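Protein toll (PDB 4LXR) serves as the Drosophila receptor for activated Spatzle in embryonic dorsal-ventral patterning and antifungal immunity, represented here by its extracellular leucine-rich-repeat region. Local coordinates at residues L619-H624 / M644-E649; P662-V667 / Q684-L689. All coordinates share one frame; numbering follows the deposited sequence.

Interaction 1 (L619-H624 / M644-E649)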
loop_
_atom_site.group_PDB
_atom_site.type_symbol
_atom_site.label_atom_id
_atom_site.label_comp_id
_atom_site.label_asym_id
_atom_site.label_seq_id
_atom_site.Cartn_x
_atom_site.Cartn_y
_atom_site.Cartn_z
ATOM N N LEU A 619 9.922 15.908 -45.980
ATOM C CA LEU A 619 11.033 16.807 -45.706
ATOM C C LEU A 619 10.546 18.248 -45.876
ATOM O O LEU A 619 10.108 18.650 -46.960
ATOM C CB LEU A 619 12.188 16.534 -46.660
ATOM C CG LEU A 619 13.332 17.546 -46.586
ATOM C CD1 LEU A 619 14.097 17.417 -45.260
ATOM C CD2 LEU A 619 14.260 17.408 -47.782
ATOM N N VAL A 620 10.604 19.012 -44.794
ATOM C CA VAL A 620 10.113 20.376 -44.786
ATOM C C VAL A 620 11.281 21.343 -44.724
ATOM O O VAL A 620 12.032 21.354 -43.749
ATOM C CB VAL A 620 9.196 20.615 -43.580
ATOM C CG1 VAL A 620 8.769 22.063 -43.510
ATOM C CG2 VAL A 620 7.992 19.699 -43.646
ATOM N N ILE A 621 11.440 22.149 -45.769
ATOM C CA ILE A 621 12.493 23.153 -45.813
ATOM C C ILE A 621 11.921 24.561 -45.720
ATOM O O ILE A 621 11.253 25.031 -46.644
ATOM C CB ILE A 621 13.320 23.042 -47.091
ATOM C CG1 ILE A 621 13.978 21.670 -47.181
ATOM C CG2 ILE A 621 14.374 24.139 -47.144
ATOM C CD1 ILE A 621 14.681 21.443 -48.496
ATOM N N ASN A 622 12.185 25.218 -44.595
ATOM C CA ASN A 622 11.740 26.581 -44.340
ATOM C C ASN A 622 12.882 27.593 -44.502
ATOM O O ASN A 622 13.881 27.519 -43.788
ATOM C CB ASN A 622 11.178 26.693 -42.918
ATOM C CG ASN A 622 9.969 25.809 -42.685
ATOM O OD1 ASN A 622 9.030 25.806 -43.472
ATOM N ND2 ASN A 622 9.983 25.057 -41.588
ATOM N N CYS A 623 12.747 28.541 -45.429
ATOM C CA CYS A 623 13.719 29.638 -45.519
ATOM C C CYS A 623 13.017 30.987 -45.475
ATOM O O CYS A 623 12.437 31.427 -46.465
ATOM C CB CYS A 623 14.556 29.551 -46.788
ATOM S SG CYS A 623 15.252 27.950 -47.161
ATOM N N HIS A 624 13.086 31.650 -44.328
ATOM C CA HIS A 624 12.315 32.867 -44.120
ATOM C C HIS A 624 13.140 34.048 -43.621
ATOM O O HIS A 624 12.672 34.855 -42.817
ATOM C CB HIS A 624 11.139 32.586 -43.191
ATOM C CG HIS A 624 10.251 31.492 -43.688
ATOM N ND1 HIS A 624 10.219 30.241 -43.114
ATOM C CD2 HIS A 624 9.396 31.450 -44.736
ATOM C CE1 HIS A 624 9.365 29.480 -43.773
ATOM N NE2 HIS A 624 8.851 30.191 -44.762
ATOM N N MET A 644 8.240 16.802 -50.291
ATOM C CA MET A 644 9.291 17.776 -50.013
ATOM C C MET A 644 8.705 19.179 -50.179
ATOM O O MET A 644 8.370 19.591 -51.301
ATOM C CB MET A 644 10.463 17.557 -50.966
ATOM C CG MET A 644 11.626 18.514 -50.802
ATOM S SD MET A 644 13.008 17.998 -51.840
ATOM C CE MET A 644 14.303 19.131 -51.340
ATOM N N GLU A 645 8.557 19.900 -49.071
ATOM C CA GLU A 645 7.932 21.217 -49.109
ATOM C C GLU A 645 8.991 22.304 -49.052
ATOM O O GLU A 645 9.788 22.359 -48.127
ATOM C CB GLU A 645 6.950 21.404 -47.953
ATOM C CG GLU A 645 5.914 20.316 -47.811
ATOM C CD GLU A 645 4.923 20.609 -46.697
ATOM O OE1 GLU A 645 3.974 19.816 -46.520
ATOM O OE2 GLU A 645 5.091 21.633 -46.000
ATOM N N LEU A 646 9.005 23.174 -50.046
ATOM C CA LEU A 646 10.006 24.222 -50.069
ATOM C C LEU A 646 9.338 25.537 -49.737
ATOM O O LEU A 646 8.641 26.113 -50.562
ATOM C CB LEU A 646 10.696 24.273 -51.426
ATOM C CG LEU A 646 11.743 25.344 -51.690
ATOM C CD1 LEU A 646 12.894 25.307 -50.648
ATOM C CD2 LEU A 646 12.267 25.124 -53.089
ATOM N N HIS A 647 9.531 25.986 -48.506
ATOM C CA HIS A 647 8.910 27.200 -48.007
ATOM C C HIS A 647 9.832 28.406 -48.156
ATOM O O HIS A 647 10.850 28.531 -47.464
ATOM C CB HIS A 647 8.457 27.002 -46.552
ATOM C CG HIS A 647 7.213 26.172 -46.423
ATOM N ND1 HIS A 647 5.946 26.717 -46.463
ATOM C CD2 HIS A 647 7.044 24.838 -46.281
ATOM C CE1 HIS A 647 5.051 25.755 -46.336
ATOM N NE2 HIS A 647 5.692 24.605 -46.217
ATOM N N LEU A 648 9.465 29.282 -49.090
ATOM C CA LEU A 648 10.269 30.446 -49.425
ATOM C C LEU A 648 9.425 31.715 -49.369
ATOM O O LEU A 648 9.754 32.722 -49.995
ATOM C CB LEU A 648 10.915 30.265 -50.798
ATOM C CG LEU A 648 11.949 29.136 -50.918
ATOM C CD1 LEU A 648 12.388 28.907 -52.356
ATOM C CD2 LEU A 648 13.161 29.430 -50.044
ATOM N N GLU A 649 8.337 31.655 -48.603
ATOM C CA GLU A 649 7.427 32.790 -48.426
ATOM C C GLU A 649 8.090 34.105 -48.031
ATOM O O GLU A 649 9.030 34.139 -47.222
ATOM C CB GLU A 649 6.338 32.478 -47.393
ATOM C CG GLU A 649 5.373 31.384 -47.788
ATOM C CD GLU A 649 5.819 30.014 -47.315
ATOM O OE1 GLU A 649 4.938 29.148 -47.107
ATOM O OE2 GLU A 649 7.050 29.808 -47.142
#
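The side chains of His624, in the loop that follows strand 619-622, and His647, on the neighbouring parallel strand 644-647, point the same way where the LRRNT cap of the membrane-proximal repeat block hands over to its first leucine-rich repeat, and the carboxylate of Glu649 serves both rings. His624 NE2 gives Glu649 OE2 a hydrogen bond of 3.0 Å that runs in the plane of its ring but reaches the oxygen from 48° above the carboxylate plane. Glu649 OE1 offers its syn lone pair to His647 ND1 at 2.7 Å, and across that ring His647 NE2 binds Glu645 OE2. Two carboxylates thus fix the rotation of His647, which also stacks on His671 of the next strand. Glu649 reaches both imidazoles because its chain bends at chi2 (91°). Replacing Glu649 by an alanine would probably leave His624 NE2 without its carboxylate mate and His647 with Glu645 as its one carboxylate partner, so that both rings could turn more easily. Beneath, four regular backbone hydrogen bonds join residues 619-623 to 645-647. On the inward face, the extended Met644 lies alongside Leu619, and its CE meets Ile621 CD1 at 3.7 Å, while Ile621 CG2 abuts Leu646 CD1. Cys623, tied to Cys608 of the cap by a disulfide, packs its CB 3.5 Å from Leu648 CD2.

Interaction 2 (P662-V667 / Q684-L689). With NAG (2-acetamido-2-deoxy-beta-D-glucopyranose), chain K.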
loop_
_atom_site.group_PDB
_atom_site.type_symbol
_atom_site.label_atom_id
_atom_site.label_comp_id
_atom_site.label_asym_id
_atom_site.label_seq_id
_atom_site.Cartn_x
_atom_site.Cartn_y
_atom_site.Cartn_z
ATOM N N PRO A 662 19.772 19.552 -58.495
ATOM C CA PRO A 662 19.817 18.594 -57.380
ATOM C C PRO A 662 19.056 19.087 -56.146
ATOM O O PRO A 662 19.182 20.260 -55.775
ATOM C CB PRO A 662 21.326 18.454 -57.080
ATOM C CG PRO A 662 22.025 19.481 -57.936
ATOM C CD PRO A 662 21.104 19.774 -59.082
ATOM N N GLY A 663 18.274 18.197 -55.533
ATOM C CA GLY A 663 17.402 18.551 -54.423
ATOM C C GLY A 663 16.103 19.189 -54.898
ATOM O O GLY A 663 15.019 18.622 -54.741
ATOM N N TYR A 664 16.226 20.372 -55.496
ATOM C CA TYR A 664 15.107 21.121 -56.050
ATOM C C TYR A 664 14.289 20.306 -57.063
ATOM O O TYR A 664 13.104 20.577 -57.270
ATOM C CB TYR A 664 15.634 22.416 -56.692
ATOM C CG TYR A 664 14.580 23.285 -57.365
ATOM C CD1 TYR A 664 13.864 24.227 -56.640
ATOM C CD2 TYR A 664 14.316 23.172 -58.729
ATOM C CE1 TYR A 664 12.919 25.026 -57.242
ATOM C CE2 TYR A 664 13.357 23.971 -59.347
ATOM C CZ TYR A 664 12.665 24.895 -58.596
ATOM O OH TYR A 664 11.705 25.697 -59.187
ATOM N N GLU A 665 14.912 19.307 -57.685
ATOM C CA GLU A 665 14.231 18.473 -58.684
ATOM C C GLU A 665 13.164 17.551 -58.093
ATOM O O GLU A 665 12.354 16.988 -58.829
ATOM C CB GLU A 665 15.243 17.623 -59.456
ATOM C CG GLU A 665 15.954 16.570 -58.614
ATOM C CD GLU A 665 16.892 15.702 -59.434
ATOM O OE1 GLU A 665 16.905 15.845 -60.675
ATOM O OE2 GLU A 665 17.619 14.878 -58.837
ATOM N N SER A 666 13.172 17.392 -56.773
ATOM C CA SER A 666 12.321 16.410 -56.103
ATOM C C SER A 666 11.252 17.068 -55.256
ATOM O O SER A 666 10.476 16.386 -54.599
ATOM C CB SER A 666 13.172 15.525 -55.192
ATOM O OG SER A 666 14.391 15.190 -55.817
ATOM N N VAL A 667 11.251 18.398 -55.244
ATOM C CA VAL A 667 10.268 19.181 -54.505
ATOM C C VAL A 667 8.848 18.855 -54.974
ATOM O O VAL A 667 8.580 18.806 -56.177
ATOM C CB VAL A 667 10.515 20.695 -54.702
ATOM C CG1 VAL A 667 9.294 21.516 -54.260
ATOM C CG2 VAL A 667 11.784 21.134 -53.973
ATOM N N GLN A 684 11.281 25.184 -65.233
ATOM C CA GLN A 684 11.657 25.587 -63.885
ATOM C C GLN A 684 10.783 24.871 -62.859
ATOM O O GLN A 684 10.935 25.083 -61.661
ATOM C CB GLN A 684 11.508 27.097 -63.707
ATOM C CG GLN A 684 12.591 27.932 -64.375
ATOM C CD GLN A 684 12.203 29.404 -64.474
ATOM O OE1 GLN A 684 11.036 29.766 -64.312
ATOM N NE2 GLN A 684 13.182 30.257 -64.740
ATOM N N LEU A 685 9.863 24.029 -63.329
ATOM C CA LEU A 685 8.901 23.390 -62.431
ATOM C C LEU A 685 9.236 21.937 -62.158
ATOM O O LEU A 685 9.193 21.119 -63.066
ATOM C CB LEU A 685 7.482 23.494 -62.988
ATOM C CG LEU A 685 6.949 24.913 -63.193
ATOM C CD1 LEU A 685 5.585 24.877 -63.868
ATOM C CD2 LEU A 685 6.886 25.653 -61.866
ATOM N N PRO A 686 9.555 21.610 -60.895
ATOM C CA PRO A 686 9.881 20.228 -60.521
ATOM C C PRO A 686 8.799 19.238 -60.945
ATOM O O PRO A 686 7.612 19.559 -60.943
ATOM C CB PRO A 686 10.038 20.290 -58.994
ATOM C CG PRO A 686 9.614 21.673 -58.588
ATOM C CD PRO A 686 9.777 22.547 -59.784
ATOM N N THR A 687 9.232 18.042 -61.319
ATOM C CA THR A 687 8.370 17.078 -61.992
ATOM C C THR A 687 7.327 16.421 -61.076
ATOM O O THR A 687 6.233 16.086 -61.521
ATOM C CB THR A 687 9.226 16.025 -62.754
ATOM O OG1 THR A 687 8.901 16.073 -64.147
ATOM C CG2 THR A 687 9.013 14.604 -62.215
ATOM N N ASN A 688 7.653 16.256 -59.799
ATOM C CA ASN A 688 6.722 15.645 -58.852
ATOM C C ASN A 688 5.812 16.654 -58.155
ATOM O O ASN A 688 5.094 16.303 -57.208
ATOM C CB ASN A 688 7.486 14.812 -57.818
ATOM C CG ASN A 688 8.075 13.562 -58.417
ATOM O OD1 ASN A 688 7.495 12.974 -59.333
ATOM N ND2 ASN A 688 9.239 13.150 -57.920
ATOM N N LEU A 689 5.852 17.898 -58.634
ATOM C CA LEU A 689 5.084 19.010 -58.062
ATOM C C LEU A 689 3.582 18.761 -58.058
ATOM O O LEU A 689 3.016 18.364 -59.076
ATOM C CB LEU A 689 5.379 20.309 -58.832
ATOM C CG LEU A 689 5.179 21.626 -58.074
ATOM C CD1 LEU A 689 6.160 21.728 -56.897
ATOM C CD2 LEU A 689 5.335 22.812 -59.004
HETATM C C1 NAG K . 9.442 11.758 -58.238
HETATM C C2 NAG K . 10.922 11.376 -58.207
HETATM C C3 NAG K . 11.088 9.909 -58.587
HETATM C C4 NAG K . 10.241 9.032 -57.675
HETATM C C5 NAG K . 8.785 9.499 -57.686
HETATM C C6 NAG K . 7.928 8.770 -56.678
HETATM C C7 NAG K . 12.602 13.117 -58.638
HETATM C C8 NAG K . 13.326 13.906 -59.688
HETATM N N2 NAG K . 11.711 12.226 -59.088
HETATM O O3 NAG K . 12.457 9.530 -58.495
HETATM O O4 NAG K . 10.309 7.681 -58.119
HETATM O O5 NAG K . 8.703 10.896 -57.357
HETATM O O6 NAG K . 8.111 9.294 -55.370
HETATM O O7 NAG K . 12.810 13.284 -57.433
HETATM O O HOH W 1 9.704 17.345 -58.149
HETATM O O HOH W 2 12.324 18.099 -61.670
HETATM O O HOH W 3 9.810 13.906 -55.432
#
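The Tyr664 ring meets residues 684-689 at its hydroxyl edge: OH donates to Gln684 O at 2.7 Å, with the carbonyl oxygen near the ring plane and the C=O pointing almost straight at the phenol (170°). Pro686 approaches the ring obliquely, its CD 3.9 Å from Tyr664 CE2, and Leu634, Leu646, Leu656, Pro657 and Leu670 also touch this side chain. With CG anti to the backbone N (chi1 178°), the phenol reaches over toward the loop of the following leucine-rich repeat. The contact joins equivalent turns of successive coils of the solenoid, on which the chain comes round to its next strand. Pro686 packs into the preceding loop: its CB sits 3.5 Å from both Val667 O and Tyr664 O, and its CG rests against Val667 CB. Beyond it, Val667 and Leu689 lie side by side, CG1 against CD1, within the hydrophobic core, next to Leu646 and Leu670. Pro686 also starts a type I turn ending at Leu689, and Asn688 within that turn carries an N-linked GlcNAc, bonded from ND2 to C1. The acetamide group of the sugar reaches back to the first loop: its oxygen O7 accepts a hydrogen bond of 3.0 Å from Ser666 OG, and its methyl carbon C8 lies 3.3 Å from Glu665 O. Water does the remaining polar work. One molecule donates to Glu665 O and Val667 O while accepting from Asn688 N at 2.8 Å, and a second links Glu665 O to Thr687 N. A single direct hydrogen bond therefore joins the two loops, and the backbone carbonyls of Glu665 and Val667 are satisfied by water, and Ser666 OG by the glycan, rather than by direct bonds between the loops.

Overall arrangement
Following the chain, strand 618-622 of the LRRNT cap comes first, and interaction 1 closes the loop that returns through Leu634 and Pro635 to strand 643-647. The chain then runs on to residues 662-667, and interaction 2 closes the next coil, which holds strand 669-671, at residues 684-689. The two contacts are in series, neither nested nor crossed, with centres about 13 Å apart. They nevertheless share one interior: Met644 and Leu646, on the strand of interaction 1, pack against Gly663, Tyr664, Ser666 and Val667 of interaction 2. Together they tie the cap through LRR 16 and LRR 17 to the start of LRR 18.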